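Local coordinates for protein galactose-binding lectin (Arachis hypogaea, PDB 6VAV) that binds carbohydrates as a galactose-specific legume lectin, a homotetramer that carries calcium and manganese ions next to its sugar site, at residues A[33-38]-A[206-211]; A[78-83]-A[123-128]; A[83-88]-A[216-221]. All blocks are in the same frame, centred on the assembly; numbering follows the deposited sequence.

Interaction 1 (A[33-38]-A[206-211]); sequences QLTNLN and FSASGS. With QTY (N-[[1-[(3S,3aR,6S,6aR)-6-[4-[[[4-[[(2R,3R,4S,5R,6R)-6-(hydroxymethyl)-3,4,5-tris(oxidanyl)oxan-2-yl]amino]-4-oxidanylidene-butanoyl]amino]methyl]-1,2,3-triazol-1-yl]-2,3,3a,5,6,6a-hexahydrofuro[3,2-b]furan-3-yl]-1,2,3-triazol-4-yl]methyl]-N'-[(2R,3R,4S,5R,6R)-6-(hydroxymethyl)-3,4,5-tris(oxidanyl)oxan-2-yl]butanediamide), chain E.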
# COMPACT_ATOMS: atom_id res chain seq x y z
N GLN A 33 20.66 -11.11 -11.43
CA GLN A 33 21.53 -11.10 -12.61
C GLN A 33 20.94 -12.15 -13.54
O GLN A 33 20.85 -13.32 -13.16
CB GLN A 33 23.00 -11.34 -12.26
CG GLN A 33 23.90 -11.22 -13.49
CD GLN A 33 25.34 -11.54 -13.22
OE1 GLN A 33 25.92 -12.45 -13.84
NE2 GLN A 33 25.97 -10.76 -12.35
N LEU A 34 20.49 -11.73 -14.72
CA LEU A 34 19.75 -12.60 -15.62
C LEU A 34 20.63 -13.52 -16.50
O LEU A 34 20.21 -14.65 -16.76
CB LEU A 34 18.79 -11.79 -16.49
CG LEU A 34 17.53 -11.22 -15.80
CD1 LEU A 34 16.79 -10.21 -16.74
CD2 LEU A 34 16.54 -12.32 -15.42
N THR A 35 21.81 -13.08 -16.94
CA THR A 35 22.63 -13.99 -17.77
C THR A 35 23.95 -14.38 -17.10
O THR A 35 24.46 -13.69 -16.21
CB THR A 35 22.89 -13.44 -19.17
OG1 THR A 35 23.51 -12.16 -19.07
CG2 THR A 35 21.63 -13.38 -20.03
N ASN A 36 24.48 -15.53 -17.53
CA ASN A 36 25.76 -16.10 -17.09
C ASN A 36 26.83 -15.63 -18.09
O ASN A 36 26.79 -16.02 -19.26
CB ASN A 36 25.67 -17.63 -17.03
CG ASN A 36 26.91 -18.33 -16.50
OD1 ASN A 36 28.05 -17.91 -16.70
ND2 ASN A 36 26.70 -19.48 -15.88
N LEU A 37 27.76 -14.78 -17.62
CA LEU A 37 28.82 -14.16 -18.43
C LEU A 37 29.82 -15.18 -19.05
O LEU A 37 30.50 -14.82 -20.00
CB LEU A 37 29.62 -13.15 -17.59
CG LEU A 37 29.04 -11.73 -17.25
CD1 LEU A 37 27.76 -11.35 -18.04
CD2 LEU A 37 28.91 -11.52 -15.80
N ASN A 38 29.90 -16.41 -18.52
CA ASN A 38 30.81 -17.45 -19.01
C ASN A 38 30.11 -18.53 -19.88
O ASN A 38 30.76 -19.48 -20.30
CB ASN A 38 31.53 -18.10 -17.82
CG ASN A 38 32.43 -17.12 -17.12
OD1 ASN A 38 33.49 -16.75 -17.63
ND2 ASN A 38 31.99 -16.59 -15.99
N PHE A 206 10.75 -10.89 -16.51
CA PHE A 206 11.88 -10.34 -17.22
C PHE A 206 12.74 -11.45 -17.81
O PHE A 206 12.93 -12.49 -17.18
CB PHE A 206 12.76 -9.47 -16.29
CG PHE A 206 12.02 -8.31 -15.68
CD1 PHE A 206 11.86 -7.12 -16.37
CD2 PHE A 206 11.45 -8.43 -14.41
CE1 PHE A 206 11.16 -6.05 -15.79
CE2 PHE A 206 10.73 -7.37 -13.84
CZ PHE A 206 10.59 -6.19 -14.54
N SER A 207 13.23 -11.23 -19.01
CA SER A 207 14.13 -12.16 -19.69
C SER A 207 15.29 -11.39 -20.31
O SER A 207 15.14 -10.23 -20.65
CB SER A 207 13.37 -12.95 -20.76
OG SER A 207 14.23 -13.88 -21.40
N ALA A 208 16.46 -12.02 -20.40
CA ALA A 208 17.66 -11.47 -21.05
C ALA A 208 18.46 -12.59 -21.63
O ALA A 208 18.38 -13.72 -21.15
CB ALA A 208 18.50 -10.68 -20.05
N SER A 209 19.24 -12.29 -22.66
CA SER A 209 20.06 -13.32 -23.29
C SER A 209 21.35 -12.74 -23.86
O SER A 209 21.54 -11.52 -23.95
CB SER A 209 19.26 -14.01 -24.39
OG SER A 209 18.79 -13.07 -25.33
N GLY A 210 22.25 -13.65 -24.22
CA GLY A 210 23.52 -13.35 -24.85
C GLY A 210 23.83 -14.40 -25.89
O GLY A 210 23.05 -15.34 -26.08
N SER A 211 24.94 -14.22 -26.60
CA SER A 211 25.40 -15.18 -27.60
C SER A 211 26.87 -15.56 -27.30
O SER A 211 27.37 -15.33 -26.18
CB SER A 211 25.24 -14.59 -28.99
OG SER A 211 26.13 -13.49 -29.09
C1 QTY E . 25.23 -12.58 -33.00
N1 QTY E . 25.66 -13.86 -33.49
C2 QTY E . 23.87 -12.69 -32.32
N2 QTY E . 30.28 -15.08 -34.03
O2 QTY E . 22.92 -13.19 -33.25
C3 QTY E . 23.45 -11.32 -31.81
N3 QTY E . 32.12 -11.78 -32.09
O3 QTY E . 22.17 -11.38 -31.19
C4 QTY E . 24.50 -10.74 -30.87
N4 QTY E . 33.29 -12.43 -31.91
O4 QTY E . 24.54 -11.43 -29.63
C5 QTY E . 25.88 -10.80 -31.52
N5 QTY E . 33.06 -13.69 -32.16
O5 QTY E . 26.20 -12.09 -32.07
C6 QTY E . 27.09 -10.23 -30.80
N6 QTY E . 35.60 -7.52 -32.96
O6 QTY E . 28.13 -9.85 -31.69
C7 QTY E . 26.51 -13.99 -34.52
N7 QTY E . 35.46 -7.93 -34.24
O7 QTY E . 26.98 -13.02 -35.11
C8 QTY E . 26.81 -15.40 -34.96
N8 QTY E . 36.38 -7.32 -34.93
C9 QTY E . 28.28 -15.64 -35.24
C10 QTY E . 29.10 -15.68 -33.97
O10 QTY E . 28.68 -16.23 -32.95
C11 QTY E . 31.23 -15.18 -32.94
C12 QTY E . 31.77 -13.85 -32.54
C13 QTY E . 31.16 -12.63 -32.48
C14 QTY E . 32.01 -10.35 -31.79
C15 QTY E . 32.56 -10.07 -30.39
O15 QTY E . 33.95 -9.75 -30.56
C16 QTY E . 34.23 -9.40 -31.92
C17 QTY E . 34.64 -7.93 -31.92
C18 QTY E . 33.31 -7.20 -32.10
C19 QTY E . 32.90 -9.46 -32.66
O19 QTY E . 32.40 -8.12 -32.74
C20 QTY E . 36.62 -6.66 -32.85
C21 QTY E . 37.12 -6.52 -34.11

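Interaction 2 (A[78-83]-A[123-128]); sequences DYDPAD and DTYSNS. With CA (calcium ion), chain G; MN (manganese (II) ion), chain F; QTY (N-[[1-[(3S,3aR,6S,6aR)-6-[4-[[[4-[[(2R,3R,4S,5R,6R)-6-(hydroxymethyl)-3,4,5-tris(oxidanyl)oxan-2-yl]amino]-4-oxidanylidene-butanoyl]amino]methyl]-1,2,3-triazol-1-yl]-2,3,3a,5,6,6a-hexahydrofuro[3,2-b]furan-3-yl]-1,2,3-triazol-4-yl]methyl]-N'-[(2R,3R,4S,5R,6R)-6-(hydroxymethyl)-3,4,5-tris(oxidanyl)oxan-2-yl]butanediamide), chain E.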
# COMPACT_ATOMS: atom_id res chain seq x y z
N ASP A 78 35.98 -7.22 -23.72
CA ASP A 78 36.09 -7.98 -24.98
C ASP A 78 34.77 -8.34 -25.66
O ASP A 78 34.74 -8.26 -26.88
CB ASP A 78 36.89 -9.28 -24.80
CG ASP A 78 38.22 -9.12 -24.08
OD1 ASP A 78 39.06 -8.32 -24.55
OD2 ASP A 78 38.44 -9.83 -23.08
N TYR A 79 33.72 -8.75 -24.94
CA TYR A 79 32.45 -9.14 -25.57
C TYR A 79 31.62 -7.92 -26.03
O TYR A 79 31.75 -6.82 -25.47
CB TYR A 79 31.60 -10.03 -24.64
CG TYR A 79 32.25 -11.33 -24.24
CD1 TYR A 79 32.19 -12.45 -25.07
CD2 TYR A 79 32.89 -11.47 -23.01
CE1 TYR A 79 32.81 -13.66 -24.71
CE2 TYR A 79 33.48 -12.68 -22.62
CZ TYR A 79 33.44 -13.77 -23.48
OH TYR A 79 34.00 -14.97 -23.07
N ASP A 80 30.81 -8.11 -27.06
CA ASP A 80 29.87 -7.09 -27.55
C ASP A 80 28.79 -6.91 -26.50
O ASP A 80 28.26 -7.92 -26.04
CB ASP A 80 29.25 -7.51 -28.88
CG ASP A 80 30.08 -7.18 -30.10
OD1 ASP A 80 30.89 -6.24 -30.02
OD2 ASP A 80 29.86 -7.80 -31.15
N PRO A 81 28.48 -5.66 -26.06
CA PRO A 81 27.41 -5.48 -25.05
C PRO A 81 26.05 -5.82 -25.66
O PRO A 81 25.44 -5.01 -26.35
CB PRO A 81 27.53 -4.00 -24.63
CG PRO A 81 28.78 -3.47 -25.32
CD PRO A 81 29.02 -4.36 -26.50
N ALA A 82 25.61 -7.06 -25.43
CA ALA A 82 24.41 -7.62 -26.04
C ALA A 82 23.80 -8.71 -25.11
O ALA A 82 24.52 -9.20 -24.24
CB ALA A 82 24.77 -8.21 -27.42
N ASP A 83 22.48 -9.07 -25.23
CA ASP A 83 21.56 -8.57 -26.26
C ASP A 83 20.46 -7.64 -25.73
O ASP A 83 19.78 -7.00 -26.54
CB ASP A 83 20.92 -9.75 -26.98
CG ASP A 83 21.82 -10.26 -28.08
OD1 ASP A 83 22.69 -11.12 -27.78
OD2 ASP A 83 21.72 -9.73 -29.21
N ASP A 123 16.53 -3.23 -26.17
CA ASP A 123 17.38 -3.91 -27.12
C ASP A 123 18.69 -3.16 -27.43
O ASP A 123 18.66 -2.03 -27.91
CB ASP A 123 16.56 -4.13 -28.38
CG ASP A 123 17.15 -5.16 -29.31
OD1 ASP A 123 18.35 -5.53 -29.11
OD2 ASP A 123 16.42 -5.64 -30.20
N THR A 124 19.84 -3.83 -27.16
CA THR A 124 21.17 -3.22 -27.28
C THR A 124 22.04 -3.78 -28.43
O THR A 124 23.24 -3.48 -28.49
CB THR A 124 21.92 -3.32 -25.93
OG1 THR A 124 22.40 -4.65 -25.71
CG2 THR A 124 21.06 -2.89 -24.74
N TYR A 125 21.43 -4.53 -29.37
CA TYR A 125 22.15 -5.10 -30.52
C TYR A 125 21.21 -5.18 -31.72
O TYR A 125 20.12 -5.74 -31.60
CB TYR A 125 22.76 -6.50 -30.21
CG TYR A 125 23.56 -7.05 -31.38
CD1 TYR A 125 22.94 -7.73 -32.42
CD2 TYR A 125 24.92 -6.79 -31.50
CE1 TYR A 125 23.65 -8.15 -33.54
CE2 TYR A 125 25.65 -7.24 -32.59
CZ TYR A 125 25.01 -7.92 -33.61
OH TYR A 125 25.70 -8.36 -34.71
N SER A 126 21.65 -4.63 -32.87
CA SER A 126 20.82 -4.64 -34.07
C SER A 126 20.90 -5.96 -34.84
O SER A 126 21.90 -6.24 -35.50
CB SER A 126 21.18 -3.47 -34.98
OG SER A 126 20.25 -3.36 -36.04
N ASN A 127 19.84 -6.79 -34.72
CA ASN A 127 19.66 -8.07 -35.42
C ASN A 127 18.85 -7.82 -36.70
O ASN A 127 17.63 -7.59 -36.63
CB ASN A 127 18.92 -9.09 -34.54
CG ASN A 127 19.64 -9.49 -33.30
OD1 ASN A 127 19.56 -8.81 -32.29
ND2 ASN A 127 20.36 -10.62 -33.33
N SER A 128 19.53 -7.83 -37.86
CA SER A 128 18.89 -7.60 -39.16
C SER A 128 17.83 -8.66 -39.44
O SER A 128 16.81 -8.35 -40.06
CB SER A 128 19.93 -7.56 -40.29
OG SER A 128 20.69 -8.76 -40.29
CA CA G . 18.36 -7.09 -31.07
MN MN F . 14.82 -5.02 -31.25
C1 QTY E . 25.23 -12.58 -33.00
N1 QTY E . 25.66 -13.86 -33.49
C2 QTY E . 23.87 -12.69 -32.32
N2 QTY E . 30.28 -15.08 -34.03
O2 QTY E . 22.92 -13.19 -33.25
C3 QTY E . 23.45 -11.32 -31.81
N3 QTY E . 32.12 -11.78 -32.09
O3 QTY E . 22.17 -11.38 -31.19
C4 QTY E . 24.50 -10.74 -30.87
N4 QTY E . 33.29 -12.43 -31.91
O4 QTY E . 24.54 -11.43 -29.63
C5 QTY E . 25.88 -10.80 -31.52
N5 QTY E . 33.06 -13.69 -32.16
O5 QTY E . 26.20 -12.09 -32.07
C6 QTY E . 27.09 -10.23 -30.80
N6 QTY E . 35.60 -7.52 -32.96
O6 QTY E . 28.13 -9.85 -31.69
C7 QTY E . 26.51 -13.99 -34.52
N7 QTY E . 35.46 -7.93 -34.24
O7 QTY E . 26.98 -13.02 -35.11
C8 QTY E . 26.81 -15.40 -34.96
N8 QTY E . 36.38 -7.32 -34.93
C9 QTY E . 28.28 -15.64 -35.24
C10 QTY E . 29.10 -15.68 -33.97
O10 QTY E . 28.68 -16.23 -32.95
C11 QTY E . 31.23 -15.18 -32.94
C12 QTY E . 31.77 -13.85 -32.54
C13 QTY E . 31.16 -12.63 -32.48
C14 QTY E . 32.01 -10.35 -31.79
C15 QTY E . 32.56 -10.07 -30.39
O15 QTY E . 33.95 -9.75 -30.56
C16 QTY E . 34.23 -9.40 -31.92
C17 QTY E . 34.64 -7.93 -31.92
C18 QTY E . 33.31 -7.20 -32.10
C19 QTY E . 32.90 -9.46 -32.66
O19 QTY E . 32.40 -8.12 -32.74
C20 QTY E . 36.62 -6.66 -32.85
C21 QTY E . 37.12 -6.52 -34.11
O HOH W 1 19.35 -8.05 -29.39
O HOH W 2 13.03 -4.43 -32.28
O HOH W 3 13.92 -7.24 -31.17
O HOH W 4 16.70 -8.53 -30.98

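Interaction 3 (A[83-88]-A[216-221]); sequences DGIIFF and QIHLIR. With QTY (N-[[1-[(3S,3aR,6S,6aR)-6-[4-[[[4-[[(2R,3R,4S,5R,6R)-6-(hydroxymethyl)-3,4,5-tris(oxidanyl)oxan-2-yl]amino]-4-oxidanylidene-butanoyl]amino]methyl]-1,2,3-triazol-1-yl]-2,3,3a,5,6,6a-hexahydrofuro[3,2-b]furan-3-yl]-1,2,3-triazol-4-yl]methyl]-N'-[(2R,3R,4S,5R,6R)-6-(hydroxymethyl)-3,4,5-tris(oxidanyl)oxan-2-yl]butanediamide), chain E.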
# COMPACT_ATOMS: atom_id res chain seq x y z
N ASP A 83 22.48 -9.07 -25.23
CA ASP A 83 21.56 -8.57 -26.26
C ASP A 83 20.46 -7.64 -25.73
O ASP A 83 19.78 -7.00 -26.54
CB ASP A 83 20.92 -9.75 -26.98
CG ASP A 83 21.82 -10.26 -28.08
OD1 ASP A 83 22.69 -11.12 -27.78
OD2 ASP A 83 21.72 -9.73 -29.21
N GLY A 84 20.30 -7.57 -24.41
CA GLY A 84 19.28 -6.72 -23.79
C GLY A 84 18.31 -7.45 -22.90
O GLY A 84 18.44 -8.65 -22.66
N ILE A 85 17.32 -6.70 -22.40
CA ILE A 85 16.30 -7.18 -21.46
C ILE A 85 14.89 -6.96 -22.05
O ILE A 85 14.63 -5.93 -22.67
CB ILE A 85 16.44 -6.41 -20.10
CG1 ILE A 85 17.85 -6.58 -19.46
CG2 ILE A 85 15.31 -6.77 -19.10
CD1 ILE A 85 18.16 -5.64 -18.28
N ILE A 86 13.97 -7.91 -21.81
CA ILE A 86 12.57 -7.78 -22.17
C ILE A 86 11.67 -7.98 -20.92
O ILE A 86 11.84 -8.96 -20.18
CB ILE A 86 12.14 -8.68 -23.36
CG1 ILE A 86 10.66 -8.32 -23.81
CG2 ILE A 86 12.35 -10.19 -23.08
CD1 ILE A 86 10.15 -8.97 -25.12
N PHE A 87 10.77 -7.02 -20.67
CA PHE A 87 9.71 -7.11 -19.66
C PHE A 87 8.57 -7.78 -20.40
O PHE A 87 8.13 -7.24 -21.41
CB PHE A 87 9.32 -5.74 -19.08
CG PHE A 87 7.98 -5.76 -18.36
CD1 PHE A 87 7.81 -6.49 -17.19
CD2 PHE A 87 6.88 -5.08 -18.88
CE1 PHE A 87 6.57 -6.51 -16.52
CE2 PHE A 87 5.64 -5.11 -18.22
CZ PHE A 87 5.49 -5.82 -17.05
N PHE A 88 8.16 -8.99 -19.98
CA PHE A 88 7.18 -9.69 -20.80
C PHE A 88 6.00 -10.28 -20.02
O PHE A 88 6.03 -10.38 -18.80
CB PHE A 88 7.87 -10.81 -21.63
CG PHE A 88 8.32 -12.03 -20.87
CD1 PHE A 88 9.48 -12.00 -20.08
CD2 PHE A 88 7.68 -13.25 -21.04
CE1 PHE A 88 9.91 -13.14 -19.39
CE2 PHE A 88 8.14 -14.40 -20.38
CZ PHE A 88 9.25 -14.33 -19.56
N GLN A 216 26.83 -9.26 -21.74
CA GLN A 216 26.85 -8.10 -20.84
C GLN A 216 26.15 -8.46 -19.56
O GLN A 216 25.40 -9.44 -19.50
CB GLN A 216 26.22 -6.84 -21.50
CG GLN A 216 24.71 -6.93 -21.73
CD GLN A 216 24.13 -5.88 -22.63
OE1 GLN A 216 23.05 -6.05 -23.21
NE2 GLN A 216 24.82 -4.75 -22.76
N ILE A 217 26.38 -7.66 -18.52
CA ILE A 217 25.71 -7.81 -17.24
C ILE A 217 24.26 -7.26 -17.42
O ILE A 217 24.10 -6.13 -17.90
CB ILE A 217 26.49 -7.09 -16.11
CG1 ILE A 217 27.89 -7.73 -15.91
CG2 ILE A 217 25.70 -7.12 -14.81
CD1 ILE A 217 28.92 -6.80 -15.23
N HIS A 218 23.23 -8.09 -17.13
CA HIS A 218 21.79 -7.72 -17.19
C HIS A 218 21.24 -7.84 -15.78
O HIS A 218 21.14 -8.96 -15.26
CB HIS A 218 20.99 -8.62 -18.15
CG HIS A 218 21.45 -8.66 -19.58
ND1 HIS A 218 22.19 -9.74 -20.07
CD2 HIS A 218 21.17 -7.82 -20.61
CE1 HIS A 218 22.34 -9.51 -21.36
NE2 HIS A 218 21.75 -8.37 -21.73
N LEU A 219 20.93 -6.69 -15.14
CA LEU A 219 20.47 -6.67 -13.76
C LEU A 219 19.05 -6.12 -13.58
O LEU A 219 18.72 -5.10 -14.17
CB LEU A 219 21.41 -5.81 -12.88
CG LEU A 219 22.90 -6.22 -12.81
CD1 LEU A 219 23.72 -5.13 -12.18
CD2 LEU A 219 23.09 -7.53 -12.06
N ILE A 220 18.24 -6.79 -12.75
CA ILE A 220 16.92 -6.31 -12.32
C ILE A 220 17.11 -5.88 -10.86
O ILE A 220 17.49 -6.70 -10.02
CB ILE A 220 15.73 -7.30 -12.53
CG1 ILE A 220 15.64 -7.85 -13.98
CG2 ILE A 220 14.40 -6.66 -12.07
CD1 ILE A 220 15.50 -6.85 -15.18
N ARG A 221 16.90 -4.58 -10.59
CA ARG A 221 17.13 -3.98 -9.28
C ARG A 221 15.88 -3.89 -8.39
O ARG A 221 15.97 -4.10 -7.18
CB ARG A 221 17.75 -2.59 -9.44
CG ARG A 221 19.18 -2.62 -10.02
CD ARG A 221 19.72 -1.24 -10.34
NE ARG A 221 19.65 -0.32 -9.20
CZ ARG A 221 20.58 -0.20 -8.25
NH1 ARG A 221 21.68 -0.95 -8.29
NH2 ARG A 221 20.42 0.66 -7.26
C1 QTY E . 25.23 -12.58 -33.00
N1 QTY E . 25.66 -13.86 -33.49
C2 QTY E . 23.87 -12.69 -32.32
N2 QTY E . 30.28 -15.08 -34.03
O2 QTY E . 22.92 -13.19 -33.25
C3 QTY E . 23.45 -11.32 -31.81
N3 QTY E . 32.12 -11.78 -32.09
O3 QTY E . 22.17 -11.38 -31.19
C4 QTY E . 24.50 -10.74 -30.87
N4 QTY E . 33.29 -12.43 -31.91
O4 QTY E . 24.54 -11.43 -29.63
C5 QTY E . 25.88 -10.80 -31.52
N5 QTY E . 33.06 -13.69 -32.16
O5 QTY E . 26.20 -12.09 -32.07
C6 QTY E . 27.09 -10.23 -30.80
N6 QTY E . 35.60 -7.52 -32.96
O6 QTY E . 28.13 -9.85 -31.69
C7 QTY E . 26.51 -13.99 -34.52
N7 QTY E . 35.46 -7.93 -34.24
O7 QTY E . 26.98 -13.02 -35.11
C8 QTY E . 26.81 -15.40 -34.96
N8 QTY E . 36.38 -7.32 -34.93
C9 QTY E . 28.28 -15.64 -35.24
C10 QTY E . 29.10 -15.68 -33.97
O10 QTY E . 28.68 -16.23 -32.95
C11 QTY E . 31.23 -15.18 -32.94
C12 QTY E . 31.77 -13.85 -32.54
C13 QTY E . 31.16 -12.63 -32.48
C14 QTY E . 32.01 -10.35 -31.79
C15 QTY E . 32.56 -10.07 -30.39
O15 QTY E . 33.95 -9.75 -30.56
C16 QTY E . 34.23 -9.40 -31.92
C17 QTY E . 34.64 -7.93 -31.92
C18 QTY E . 33.31 -7.20 -32.10
C19 QTY E . 32.90 -9.46 -32.66
O19 QTY E . 32.40 -8.12 -32.74
C20 QTY E . 36.62 -6.66 -32.85
C21 QTY E . 37.12 -6.52 -34.11

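Interaction 1 (A[33-38]-A[206-211])
L34 and T35 rest on A208 and its neighbours in an apolar, fully buried contact between the loop after strand 32-33 and the end of strand 201-209, which belongs to the seven-stranded sheet of the lectin sandwich. The two segments come near as L34 meets A208, their CA atoms 5.9 Å apart, and T35 meets S209. About 218 Å² is buried between them, with no hydrogen bond crossing.

L34 supplies the larger share. Its CB lies 3.7 Å from CB of A208, and its branch CD1 curls over the same methyl before reaching CB of F206 at 4.1 Å. The other branch, CD2, approaches the backbone oxygen of F206. The F206 ring leads away from this contact, meeting F69 and W223 edge-to-face.

T35 divides its two branches. A chi1 of 56° sets OG1 between the backbone N and the carbonyl carbon, where it hydrogen-bonds H218 ND1, and puts CG2 opposite the carbonyl carbon. CG2 drops onto the strand backbone, 3.5 Å from O of A208 and 3.6 Å from CA of S209. The hydroxyls of S207 and S209 start from the far side of the strand and bond the backbone oxygens of L106 and G103.

Beyond the packed residues, 206-211 runs on to the sugar, where S211 OG lies 2.7 Å from O4 of the ligand. S211 OG is hydrogen-bonded to G214 N.

The chemistry is therefore divided: hydrocarbon meets hydrocarbon and strand backbone across the interface, while the directional bonds of L34 and T35 go to H218 on strand 216-229.

Interaction 2 (A[78-83]-A[123-128])
The backbone oxygen of D83 is gripped twice: T124 N donates to it over 3.2 Å, nearly straight at 171° but from above the carbonyl plane, and water 1 donates to it as well. That water is a calcium ligand, and it also donates to D83 OD2 at 2.9 Å, so the metal holds both the backbone and the carboxylate of D83 through one molecule.

Calcium is bound by both carboxylate oxygens of D123, the backbone O of Y125, N127 OD1 and two waters, with D132 completing the set. D123 OD2 is shared with manganese, 2.0 Å away. The loop is tightened by Y125 N donating to D123 OD1, an Asx turn.

The carboxylate of D83 takes a separate sugar hydroxyl on each oxygen: OD1 accepts from ligand O4, and OD2 from ligand O3 at 2.6 Å. N127 ND2 donates to the same O3 over 2.9 Å, while its OD1 stays on calcium. D80 OD2 accepts from O6. Y125, its CG anti to the backbone N (chi1 -177°), lays its ring beneath the sugar, with ligand C4 3.6 Å above the ring centre; its CB packs on CB of A82.

The peptide bond between A82 and D83 is cis. A cis Ala-Asp peptide held by calcium through water, with an aspartate, an asparagine and an aromatic platform around the sugar, is the hallmark of the legume lectin combining site.

Interaction 3 (A[83-88]-A[216-221])
H218 reaches from strand 216-221 toward G84 and I85, and each part of its side chain has a definite neighbour. CB lies 4.0 Å from CG1 of I85 and almost as close to that residue's CD1. The first torsion brings CG to the side of the backbone N, and the imidazole and the I85 side chain run alongside each other with opposite senses. CD2 is the ring carbon nearest I85, 3.7 Å from CG1, and it also lies 3.5 Å from O of G84. CE1 comes within 3.9 Å of N of D83, which sits at the ring edge, in its plane.

At the tip, the geometry fits NE2 as acceptor from the backbone N of G84 over 3.2 Å. The N-H...N angle is 145°, and the donor is tilted somewhat out of the ring plane. H218 NE2 also lies 3.0 Å from Q216 OE1, a weak bond that would need a proton on NE2, so one tautomer cannot satisfy both. The other ring nitrogen is held by the loop 33-38, and Q216 CG lies over one face, offset toward the rim. Q216 OE1 itself has a stronger partner in T124 OG1.

At phi 123°, the backbone of G84 is one in which a residue with a side chain would be strained against the preceding carbonyl. Farther along, I85 CG2 meets CD1 of I220 at 3.9 Å, continuing the contact as apolar packing.

The segment axes approach to 7.8 Å and cross at 29°, with no strand-to-strand backbone pairing: strand 84-91 lies in the seven-stranded sheet and strand 216-229 in the other. This face-to-face stacking of two antiparallel sheets is the beta sandwich, or jelly roll, of legume lectins.

The three contacts meet beneath the sugar site, and D83 joins two of them: interactions 2 and 3 share this residue, whose side chain faces the sugar while the next residue enters the sheet. Interaction 1 reaches it too, S209 O lying 2.9 Å from D83 N in a probable hydrogen bond. Strands 201-209 and 84-91 are neighbours in one sheet, S207 O being 2.8 Å from I86 N, and the centres of interactions 1 and 3 are about 7 Å apart. The tie to the other strand of interaction 3 is L34 N to H218 O, 2.9 Å. The sugar-facing residues are thus linked from calcium through to the sandwich interior.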